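Local coordinates for protein N-acyl-D-glutamate deacylase (Bordetella bronchiseptica, PDB 3GIP) that catalyses the hydrolytic removal of the acyl group from N-acyl-D-glutamate, as a zinc-binding member of the amidohydrolase superfamily, at residues W15-T20 and G55-P60; D78-T83 and E461-P466; K82-I87 and R376-F381; V428-P433 and G451-L456. All coordinates share one frame; numbering follows the deposited sequence.

Contact 1 (W15-T20 and G55-P60); sequences WIIDGT and GKIVAP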
# COMPACT_ATOMS: atom_id res chain seq x y z
N TRP A 15 7.65 21.34 -15.67
CA TRP A 15 6.22 21.59 -15.65
C TRP A 15 5.64 20.99 -14.38
O TRP A 15 5.84 19.81 -14.09
CB TRP A 15 5.54 20.97 -16.88
CG TRP A 15 5.81 21.73 -18.14
CD1 TRP A 15 6.97 21.73 -18.86
CD2 TRP A 15 4.93 22.66 -18.78
NE1 TRP A 15 6.87 22.60 -19.92
CE2 TRP A 15 5.63 23.19 -19.90
CE3 TRP A 15 3.63 23.10 -18.53
CZ2 TRP A 15 5.06 24.13 -20.76
CZ3 TRP A 15 3.06 24.05 -19.39
CH2 TRP A 15 3.78 24.55 -20.49
N ILE A 16 4.94 21.82 -13.63
CA ILE A 16 4.35 21.38 -12.37
C ILE A 16 2.96 20.79 -12.48
O ILE A 16 2.06 21.39 -13.07
CB ILE A 16 4.26 22.56 -11.37
CG1 ILE A 16 5.65 23.08 -11.03
CG2 ILE A 16 3.52 22.12 -10.12
CD1 ILE A 16 6.48 22.14 -10.21
N ILE A 17 2.79 19.59 -11.93
CA ILE A 17 1.49 18.94 -11.84
C ILE A 17 1.42 18.84 -10.32
O ILE A 17 2.03 17.97 -9.71
CB ILE A 17 1.47 17.55 -12.51
CG1 ILE A 17 1.53 17.72 -14.03
CG2 ILE A 17 0.21 16.79 -12.12
CD1 ILE A 17 1.29 16.45 -14.82
N ASP A 18 0.69 19.78 -9.72
CA ASP A 18 0.60 19.88 -8.27
C ASP A 18 -0.29 18.93 -7.49
O ASP A 18 -0.35 19.02 -6.26
CB ASP A 18 0.24 21.32 -7.88
CG ASP A 18 -1.09 21.78 -8.47
OD1 ASP A 18 -1.93 20.91 -8.81
OD2 ASP A 18 -1.30 23.00 -8.58
N GLY A 19 -0.97 18.02 -8.18
CA GLY A 19 -1.83 17.08 -7.48
C GLY A 19 -3.28 17.49 -7.33
O GLY A 19 -4.11 16.68 -6.91
N THR A 20 -3.60 18.73 -7.69
CA THR A 20 -4.97 19.23 -7.57
C THR A 20 -5.85 18.86 -8.76
O THR A 20 -7.07 19.05 -8.72
CB THR A 20 -5.00 20.76 -7.45
OG1 THR A 20 -4.51 21.33 -8.67
CG2 THR A 20 -4.14 21.23 -6.29
N GLY A 55 11.96 19.65 -19.56
CA GLY A 55 11.40 18.48 -20.21
C GLY A 55 10.87 17.42 -19.27
O GLY A 55 10.65 16.28 -19.67
N LYS A 56 10.65 17.79 -18.01
CA LYS A 56 10.14 16.85 -17.02
C LYS A 56 8.94 17.40 -16.27
O LYS A 56 8.62 18.59 -16.35
CB LYS A 56 11.23 16.51 -15.99
CG LYS A 56 12.59 16.22 -16.58
CD LYS A 56 12.57 14.99 -17.46
CE LYS A 56 13.96 14.72 -18.03
NZ LYS A 56 14.97 14.58 -16.95
N ILE A 57 8.28 16.52 -15.53
CA ILE A 57 7.13 16.88 -14.71
C ILE A 57 7.63 16.91 -13.27
O ILE A 57 8.42 16.06 -12.87
CB ILE A 57 6.00 15.83 -14.80
CG1 ILE A 57 5.37 15.84 -16.19
CG2 ILE A 57 4.94 16.11 -13.73
CD1 ILE A 57 4.65 17.13 -16.54
N VAL A 58 7.19 17.91 -12.52
CA VAL A 58 7.55 18.05 -11.12
C VAL A 58 6.22 17.86 -10.39
O VAL A 58 5.29 18.66 -10.55
CB VAL A 58 8.14 19.44 -10.83
CG1 VAL A 58 8.52 19.55 -9.36
CG2 VAL A 58 9.36 19.66 -11.71
N ALA A 59 6.13 16.79 -9.61
CA ALA A 59 4.89 16.47 -8.92
C ALA A 59 5.09 16.13 -7.46
O ALA A 59 6.22 16.00 -6.99
CB ALA A 59 4.22 15.30 -9.64
N PRO A 60 3.98 15.99 -6.70
CA PRO A 60 4.13 15.64 -5.29
C PRO A 60 4.63 14.20 -5.26
O PRO A 60 4.30 13.42 -6.16
CB PRO A 60 2.71 15.74 -4.74
CG PRO A 60 1.96 16.58 -5.74
CD PRO A 60 2.56 16.15 -7.06

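Contact 2 (D78-T83 and E461-P466); sequences DLRWKT and EVFPQP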
# COMPACT_ATOMS: atom_id res chain seq x y z
N ASP A 78 17.13 0.75 3.02
CA ASP A 78 17.25 1.51 1.77
C ASP A 78 15.91 1.86 1.12
O ASP A 78 15.77 2.93 0.51
CB ASP A 78 18.11 0.76 0.75
CG ASP A 78 17.55 -0.60 0.40
OD1 ASP A 78 17.82 -1.57 1.15
OD2 ASP A 78 16.83 -0.71 -0.61
N LEU A 79 14.93 0.97 1.24
CA LEU A 79 13.61 1.21 0.65
C LEU A 79 13.71 1.64 -0.82
O LEU A 79 12.86 2.37 -1.31
CB LEU A 79 12.86 2.28 1.45
CG LEU A 79 12.04 1.83 2.66
CD1 LEU A 79 10.79 1.11 2.16
CD2 LEU A 79 12.84 0.92 3.57
N ARG A 80 14.75 1.17 -1.51
CA ARG A 80 14.96 1.54 -2.91
C ARG A 80 13.82 1.13 -3.83
O ARG A 80 13.59 1.77 -4.86
CB ARG A 80 16.28 0.94 -3.40
CG ARG A 80 16.72 1.40 -4.79
CD ARG A 80 17.17 2.86 -4.79
NE ARG A 80 17.89 3.19 -6.02
CZ ARG A 80 18.61 4.30 -6.19
NH1 ARG A 80 18.70 5.19 -5.22
NH2 ARG A 80 19.25 4.50 -7.34
N TRP A 81 13.09 0.08 -3.46
CA TRP A 81 11.97 -0.36 -4.28
C TRP A 81 10.86 0.69 -4.28
O TRP A 81 10.02 0.70 -5.18
CB TRP A 81 11.43 -1.72 -3.78
CG TRP A 81 11.01 -1.78 -2.34
CD1 TRP A 81 9.74 -1.66 -1.84
CD2 TRP A 81 11.86 -2.00 -1.20
NE1 TRP A 81 9.74 -1.80 -0.47
CE2 TRP A 81 11.03 -2.01 -0.06
CE3 TRP A 81 13.24 -2.19 -1.05
CZ2 TRP A 81 11.54 -2.20 1.23
CZ3 TRP A 81 13.74 -2.38 0.24
CH2 TRP A 81 12.90 -2.39 1.35
N LYS A 82 10.88 1.57 -3.29
CA LYS A 82 9.89 2.65 -3.19
C LYS A 82 10.39 3.91 -3.88
O LYS A 82 9.73 4.45 -4.77
CB LYS A 82 9.60 3.00 -1.73
CG LYS A 82 9.05 1.89 -0.86
CD LYS A 82 7.67 1.43 -1.30
CE LYS A 82 7.05 0.60 -0.19
NZ LYS A 82 5.80 -0.10 -0.59
N THR A 83 11.56 4.37 -3.48
CA THR A 83 12.11 5.60 -4.04
C THR A 83 12.34 5.55 -5.55
O THR A 83 12.11 6.54 -6.24
CB THR A 83 13.44 5.98 -3.35
OG1 THR A 83 14.43 4.99 -3.64
CG2 THR A 83 13.25 6.06 -1.84
N GLU A 461 17.11 14.91 -0.76
CA GLU A 461 17.21 13.94 -1.84
C GLU A 461 17.37 12.52 -1.33
O GLU A 461 18.19 12.25 -0.46
CB GLU A 461 18.40 14.26 -2.75
CG GLU A 461 18.60 13.22 -3.86
CD GLU A 461 19.86 13.44 -4.68
OE1 GLU A 461 20.53 14.49 -4.50
OE2 GLU A 461 20.19 12.57 -5.50
N VAL A 462 16.57 11.60 -1.87
CA VAL A 462 16.67 10.19 -1.51
C VAL A 462 16.93 9.38 -2.77
O VAL A 462 17.36 8.23 -2.71
CB VAL A 462 15.39 9.66 -0.82
CG1 VAL A 462 15.20 10.34 0.53
CG2 VAL A 462 14.17 9.88 -1.72
N PHE A 463 16.68 10.01 -3.92
CA PHE A 463 16.90 9.38 -5.22
C PHE A 463 17.32 10.47 -6.20
O PHE A 463 16.74 11.56 -6.20
CB PHE A 463 15.62 8.71 -5.72
CG PHE A 463 15.80 7.97 -7.02
CD1 PHE A 463 16.13 6.62 -7.02
CD2 PHE A 463 15.68 8.63 -8.23
CE1 PHE A 463 16.33 5.94 -8.22
CE2 PHE A 463 15.88 7.97 -9.44
CZ PHE A 463 16.21 6.62 -9.43
N PRO A 464 18.31 10.19 -7.07
CA PRO A 464 19.05 8.94 -7.23
C PRO A 464 20.08 8.63 -6.14
O PRO A 464 20.44 7.48 -5.94
CB PRO A 464 19.71 9.12 -8.60
CG PRO A 464 20.00 10.58 -8.63
CD PRO A 464 18.71 11.18 -8.09
N GLN A 465 20.53 9.66 -5.44
CA GLN A 465 21.52 9.47 -4.38
C GLN A 465 20.90 9.56 -2.99
O GLN A 465 20.51 10.64 -2.54
CB GLN A 465 22.64 10.50 -4.51
CG GLN A 465 23.68 10.41 -3.40
CD GLN A 465 24.35 9.05 -3.36
OE1 GLN A 465 24.49 8.45 -2.29
NE2 GLN A 465 24.78 8.56 -4.51
N PRO A 466 20.80 8.42 -2.28
CA PRO A 466 20.22 8.45 -0.94
C PRO A 466 21.18 9.11 0.05
O PRO A 466 22.38 9.18 -0.19
CB PRO A 466 19.98 6.98 -0.63
CG PRO A 466 21.05 6.29 -1.41
CD PRO A 466 21.06 7.04 -2.72
O HOH W 1 16.92 5.72 -2.99

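Contact 3 (K82-I87 and R376-F381); sequences KTSQGI and RLWGSF. With FMT (formic acid), chain D.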
# COMPACT_ATOMS: atom_id res chain seq x y z
N LYS A 82 10.88 1.57 -3.29
CA LYS A 82 9.89 2.65 -3.19
C LYS A 82 10.39 3.91 -3.88
O LYS A 82 9.73 4.45 -4.77
CB LYS A 82 9.60 3.00 -1.73
CG LYS A 82 9.05 1.89 -0.86
CD LYS A 82 7.67 1.43 -1.30
CE LYS A 82 7.05 0.60 -0.19
NZ LYS A 82 5.80 -0.10 -0.59
N THR A 83 11.56 4.37 -3.48
CA THR A 83 12.11 5.60 -4.04
C THR A 83 12.34 5.55 -5.55
O THR A 83 12.11 6.54 -6.24
CB THR A 83 13.44 5.98 -3.35
OG1 THR A 83 14.43 4.99 -3.64
CG2 THR A 83 13.25 6.06 -1.84
N SER A 84 12.77 4.40 -6.06
CA SER A 84 13.03 4.25 -7.48
C SER A 84 11.79 4.35 -8.36
O SER A 84 11.90 4.48 -9.58
CB SER A 84 13.77 2.94 -7.76
OG SER A 84 12.95 1.82 -7.50
N GLN A 85 10.60 4.28 -7.75
CA GLN A 85 9.37 4.42 -8.52
C GLN A 85 8.62 5.69 -8.12
O GLN A 85 7.43 5.85 -8.42
CB GLN A 85 8.48 3.18 -8.40
CG GLN A 85 8.01 2.80 -7.02
CD GLN A 85 7.08 1.60 -7.04
OE1 GLN A 85 6.01 1.65 -7.66
NE2 GLN A 85 7.47 0.52 -6.38
N GLY A 86 9.32 6.59 -7.43
CA GLY A 86 8.76 7.87 -7.03
C GLY A 86 7.94 7.98 -5.75
O GLY A 86 7.33 9.02 -5.52
N ILE A 87 7.96 6.94 -4.92
CA ILE A 87 7.19 6.93 -3.68
C ILE A 87 7.91 7.65 -2.54
O ILE A 87 9.08 7.35 -2.26
CB ILE A 87 6.88 5.48 -3.27
CG1 ILE A 87 6.01 4.82 -4.34
CG2 ILE A 87 6.17 5.44 -1.92
CD1 ILE A 87 5.91 3.32 -4.21
N ARG A 376 5.08 -5.93 -8.79
CA ARG A 376 4.38 -4.75 -8.28
C ARG A 376 5.23 -4.08 -7.19
O ARG A 376 5.09 -2.89 -6.93
CB ARG A 376 3.01 -5.15 -7.73
CG ARG A 376 3.07 -6.03 -6.50
CD ARG A 376 1.73 -6.68 -6.22
NE ARG A 376 1.74 -7.39 -4.95
CZ ARG A 376 0.78 -8.23 -4.56
NH1 ARG A 376 -0.26 -8.47 -5.34
NH2 ARG A 376 0.87 -8.81 -3.37
N LEU A 377 6.10 -4.87 -6.57
CA LEU A 377 6.98 -4.37 -5.52
C LEU A 377 7.84 -3.21 -6.03
O LEU A 377 8.06 -2.23 -5.31
CB LEU A 377 7.89 -5.50 -5.04
CG LEU A 377 8.99 -5.16 -4.03
CD1 LEU A 377 8.37 -4.77 -2.69
CD2 LEU A 377 9.90 -6.38 -3.86
N TRP A 378 8.32 -3.34 -7.26
CA TRP A 378 9.19 -2.33 -7.86
C TRP A 378 8.60 -1.49 -8.99
O TRP A 378 9.17 -0.46 -9.34
CB TRP A 378 10.46 -2.99 -8.42
CG TRP A 378 11.48 -3.38 -7.40
CD1 TRP A 378 11.45 -4.47 -6.58
CD2 TRP A 378 12.68 -2.67 -7.09
NE1 TRP A 378 12.56 -4.49 -5.78
CE2 TRP A 378 13.34 -3.40 -6.07
CE3 TRP A 378 13.27 -1.50 -7.57
CZ2 TRP A 378 14.56 -2.99 -5.52
CZ3 TRP A 378 14.49 -1.09 -7.02
CH2 TRP A 378 15.11 -1.83 -6.01
N GLY A 379 7.47 -1.90 -9.55
CA GLY A 379 6.96 -1.12 -10.67
C GLY A 379 5.53 -0.62 -10.69
O GLY A 379 5.10 -0.11 -11.72
N SER A 380 4.81 -0.72 -9.59
CA SER A 380 3.42 -0.28 -9.56
C SER A 380 3.13 1.15 -10.02
O SER A 380 2.35 1.36 -10.95
CB SER A 380 2.84 -0.47 -8.15
OG SER A 380 2.70 -1.85 -7.84
N PHE A 381 3.75 2.14 -9.38
CA PHE A 381 3.46 3.52 -9.75
C PHE A 381 3.90 3.93 -11.15
O PHE A 381 3.17 4.64 -11.85
CB PHE A 381 4.04 4.46 -8.68
CG PHE A 381 3.22 4.49 -7.42
CD1 PHE A 381 2.32 5.53 -7.19
CD2 PHE A 381 3.27 3.44 -6.52
CE1 PHE A 381 1.49 5.52 -6.07
CE2 PHE A 381 2.45 3.41 -5.40
CZ PHE A 381 1.55 4.45 -5.17
C FMT D . -3.24 -9.49 -3.30
O1 FMT D . -2.13 -9.74 -3.69
O2 FMT D . -4.03 -8.68 -4.02
O HOH W 2 6.38 -1.75 -2.97
O HOH W 3 11.38 1.09 -9.52

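Contact 4 (V428-P433 and G451-L456); sequences VVVFDP and GIAGVL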
# COMPACT_ATOMS: atom_id res chain seq x y z
N VAL A 428 8.74 15.46 -3.15
CA VAL A 428 8.66 15.74 -4.58
C VAL A 428 9.27 14.68 -5.47
O VAL A 428 10.27 14.06 -5.11
CB VAL A 428 9.38 17.08 -4.91
CG1 VAL A 428 9.16 17.47 -6.35
CG2 VAL A 428 8.92 18.17 -3.96
N VAL A 429 8.67 14.46 -6.63
CA VAL A 429 9.22 13.52 -7.60
C VAL A 429 9.29 14.23 -8.94
O VAL A 429 8.35 14.92 -9.34
CB VAL A 429 8.36 12.23 -7.74
CG1 VAL A 429 6.95 12.57 -8.20
CG2 VAL A 429 9.03 11.28 -8.73
N VAL A 430 10.42 14.08 -9.62
CA VAL A 430 10.63 14.68 -10.92
C VAL A 430 10.75 13.51 -11.90
O VAL A 430 11.57 12.62 -11.70
CB VAL A 430 11.93 15.50 -10.96
CG1 VAL A 430 12.13 16.10 -12.35
CG2 VAL A 430 11.87 16.60 -9.91
N PHE A 431 9.93 13.51 -12.94
CA PHE A 431 9.98 12.42 -13.90
C PHE A 431 9.69 12.85 -15.33
O PHE A 431 9.07 13.88 -15.57
CB PHE A 431 8.99 11.31 -13.48
CG PHE A 431 7.54 11.72 -13.55
CD1 PHE A 431 6.80 11.51 -14.72
CD2 PHE A 431 6.90 12.28 -12.45
CE1 PHE A 431 5.45 11.87 -14.79
CE2 PHE A 431 5.54 12.64 -12.51
CZ PHE A 431 4.82 12.43 -13.68
N ASP A 432 10.19 12.06 -16.28
CA ASP A 432 9.97 12.33 -17.70
C ASP A 432 8.64 11.66 -18.04
O ASP A 432 8.51 10.44 -17.96
CB ASP A 432 11.09 11.70 -18.53
CG ASP A 432 11.02 12.09 -19.99
OD1 ASP A 432 9.89 12.17 -20.52
OD2 ASP A 432 12.08 12.30 -20.60
N PRO A 433 7.62 12.45 -18.42
CA PRO A 433 6.32 11.86 -18.75
C PRO A 433 6.32 10.93 -19.95
O PRO A 433 5.48 10.03 -20.05
CB PRO A 433 5.43 13.08 -18.95
CG PRO A 433 6.39 14.09 -19.52
CD PRO A 433 7.61 13.91 -18.63
N GLY A 451 12.85 6.75 -16.12
CA GLY A 451 12.06 7.96 -16.21
C GLY A 451 11.93 8.76 -14.93
O GLY A 451 11.37 9.86 -14.95
N ILE A 452 12.39 8.22 -13.81
CA ILE A 452 12.34 8.94 -12.54
C ILE A 452 13.69 9.66 -12.43
O ILE A 452 14.73 9.02 -12.33
CB ILE A 452 12.17 7.99 -11.34
CG1 ILE A 452 10.83 7.25 -11.46
CG2 ILE A 452 12.22 8.77 -10.04
CD1 ILE A 452 9.61 8.16 -11.43
N ALA A 453 13.65 10.99 -12.48
CA ALA A 453 14.87 11.78 -12.41
C ALA A 453 15.35 12.09 -11.00
O ALA A 453 16.55 12.12 -10.74
CB ALA A 453 14.68 13.08 -13.19
N GLY A 454 14.42 12.33 -10.09
CA GLY A 454 14.81 12.65 -8.73
C GLY A 454 13.66 12.59 -7.76
O GLY A 454 12.50 12.75 -8.14
N VAL A 455 13.98 12.37 -6.49
CA VAL A 455 12.96 12.30 -5.45
C VAL A 455 13.43 12.98 -4.18
O VAL A 455 14.54 12.74 -3.71
CB VAL A 455 12.60 10.84 -5.10
CG1 VAL A 455 11.52 10.82 -4.03
CG2 VAL A 455 12.13 10.10 -6.34
N LEU A 456 12.57 13.84 -3.64
CA LEU A 456 12.86 14.53 -2.39
C LEU A 456 11.84 14.09 -1.36
O LEU A 456 10.66 13.94 -1.66
CB LEU A 456 12.75 16.05 -2.56
CG LEU A 456 13.65 16.79 -3.55
CD1 LEU A 456 13.30 18.28 -3.51
CD2 LEU A 456 15.11 16.57 -3.19

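Contact 1 (W15-T20 and G55-P60)
Trp15 and Ile16 pair in parallel with Ile57 and Val58, and three backbone hydrogen bonds join the two chains. Trp15 N gives a nearly straight bond to Lys56 O (3.0 Å, 172°). Trp15 O then accepts from Val58 N at 2.8 Å. Ile17 N closes the ladder on Val58 O at 3.0 Å, just past the regular strand. The CA hydrogens add to it: Ile57 CA lies 3.3 Å from Trp15 O.

The side chains fall on two faces. On one, the end of Ile16 bends back over Val58. Its CG1 stands beside the backbone N (chi1 -63°), and chi2 of -70° turns CD1 onto the Val58 branches. The modelled gap from Ile16 CD1 to Val58 CB, 3.2 Å, is very short, so its exact value is doubtful. On the other face Ile57 CG2 lies against Ile17 CG1 at 3.8 Å. Ile57 CD1 meets both Ile17 CD1 and Trp15 CB. Farther along, the Pro60 ring takes over: its CD sits 3.3 Å from Ile17 O, and its CG lies near Asp18 O.

Outside the pair, Leu397 and Val401 of helix 397-404 pack on Ile17. Arg25 bonds to Ile16. Asp18 OD1 accepts from Thr20 N in an Asx turn and also from Thr20 OG1, which shapes the turn after the strand. This parallel pairing adds strand 15-16 to the side of strand 57-64, whose Ile57 and Ala59 also bond to strand 428-431. Backbone bonds and aliphatic packing hold the contact. No charged side chain takes part in the pairing itself.

Contact 2 (D78-T83 and E461-P466)
Arg80, Thr83 and Phe463 bury the most surface here. Arg80 reaches over from helix 80-83 with CG anti to the backbone N (chi1 -172°) and a bend at chi2. Its NH1 donates to Pro464 O at 3.0 Å in a nearly straight bond. The acceptor lies in the guanidinium plane, but NH1 stands above the plane of the Pro464 carbonyl. Phe463 CE1 lies over one face of the guanidinium, 3.4 Å from Arg80 NH2. The two planes are 47° apart, so this is no flat stack.

Thr83 works through both branches. Its CG2 packs on Val462 CG2 at 3.9 Å. Its OG1 is 2.7 Å from a water; that water accepts from Arg80 NH1 and donates to Val462 O. One water thus ties the arginine, the threonine and the strand backbone together. Asp78 OD2 accepts from Arg80 N in an Asx turn at the start of the helix. A cis peptide bond precedes Pro464, at the turn that presents its carbonyl to Arg80. Trp378 of helix 376-391 also touches Arg80. On the strand side, Val462 and Phe463 both face Val455, which makes a classic beta bulge at the end of strand 460-463.

Contact 3 (K82-I87 and R376-F381)
Gln85 sets its CG between the backbone N and the carbonyl carbon (chi1 60°), and an extended chi2 carries the amide straight to the start of helix 376-391. There Gln85 OE1 accepts from Phe381 N at 2.9 Å, and the N-H arrives nearly along the C=O axis. The same oxygen lies in the plane of the Phe381 ring, at its edge. Gln85 NE2 donates to Trp81 O and also lies 3.0 Å from Leu377 O.

Ile87 covers one face of the Phe381 ring in a CH-pi contact: CG1 is 4.1 Å from the ring centroid. Ser84 OG is hydrogen-bonded to Arg80 O, sits 3.3 Å from Trp378 CZ3 and shares a water with Trp378 O. A second water links Lys82 NZ to Leu377 O; Lys82 NZ also forms salt bridges with Asp64 and Asp69. Gly86 is the C-prime residue of a Schellman motif that ends helix 80-83.

At the far end of Arg376, NH1 donates to the formate O1 at 2.8 Å. Tyr282, Lys250 and Ser288 bind the same formate, and the zinc is about 7 Å from the Arg376 side chain. The Gln85 amide thus holds the helix from which Arg376 enters this anion-binding pocket, probably the substrate carboxylate site.

Contact 4 (V428-P433 and G451-L456)
Strands 428-431 and 452-456 form an antiparallel pair (166° between their directions) with a classic beta bulge, where Ala453 and Gly454 both face Val430.

Backbone bonds carry most of the contact. Val428 and Leu456 are a hydrogen-bonded pair, with Leu456 N to Val428 O at 2.7 Å. Val430 N donates to Gly454 O at 2.9 Å. At the bulge one oxygen serves two donors: Val430 O takes Ala453 N at 2.8 Å and Gly454 N at 3.3 Å. The register slips by one there, so Phe431 is opposite Ile452.

Apolar packing falls on two faces. Val429, Phe431, Ile452 and Val455 share one. Ile452 CD1 bridges Phe431 CB (3.8 Å) and Val429 CG2, and Val429 CG2 also meets Val455 CG2 at 4.1 Å. Phe431 CG stands between its backbone N and carbonyl carbon (chi1 67°), and the ring leads away from the partner strand and touches Ile57 and Val436. On the other face Val430 CG1 touches Ala453 CB, and Ile11 of strand 7-12 packs on Val428, Val430 and Leu456.

Asp432 OD1 accepts from Asp434 N, outside the pair. Beyond the bulge Asp432 N donates to Gly451 O at 2.8 Å.

How the contacts relate
Contact 1 closes first along the chain. Contacts 2 and 3 then start from the same region, share Lys82 and Thr83, and have centres 10 Å apart. The segments of contact 4 lie between those of contact 2 in sequence. Strand 57-64 runs beside strand 428-431, strand 428-431 beside 452-457, and 452-457 beside 460-463. This series links contacts 1, 4 and 2. Contact 1 is about 9 Å from contact 4 and 19 Å from contact 2, centre to centre. Contact 3 packs on contact 4 through Ser84 and Gly86. The strand pairs join early and late parts of the chain, and segment 82-87 carries the connection on to helix 376-391, which supplies Arg376 near the zinc.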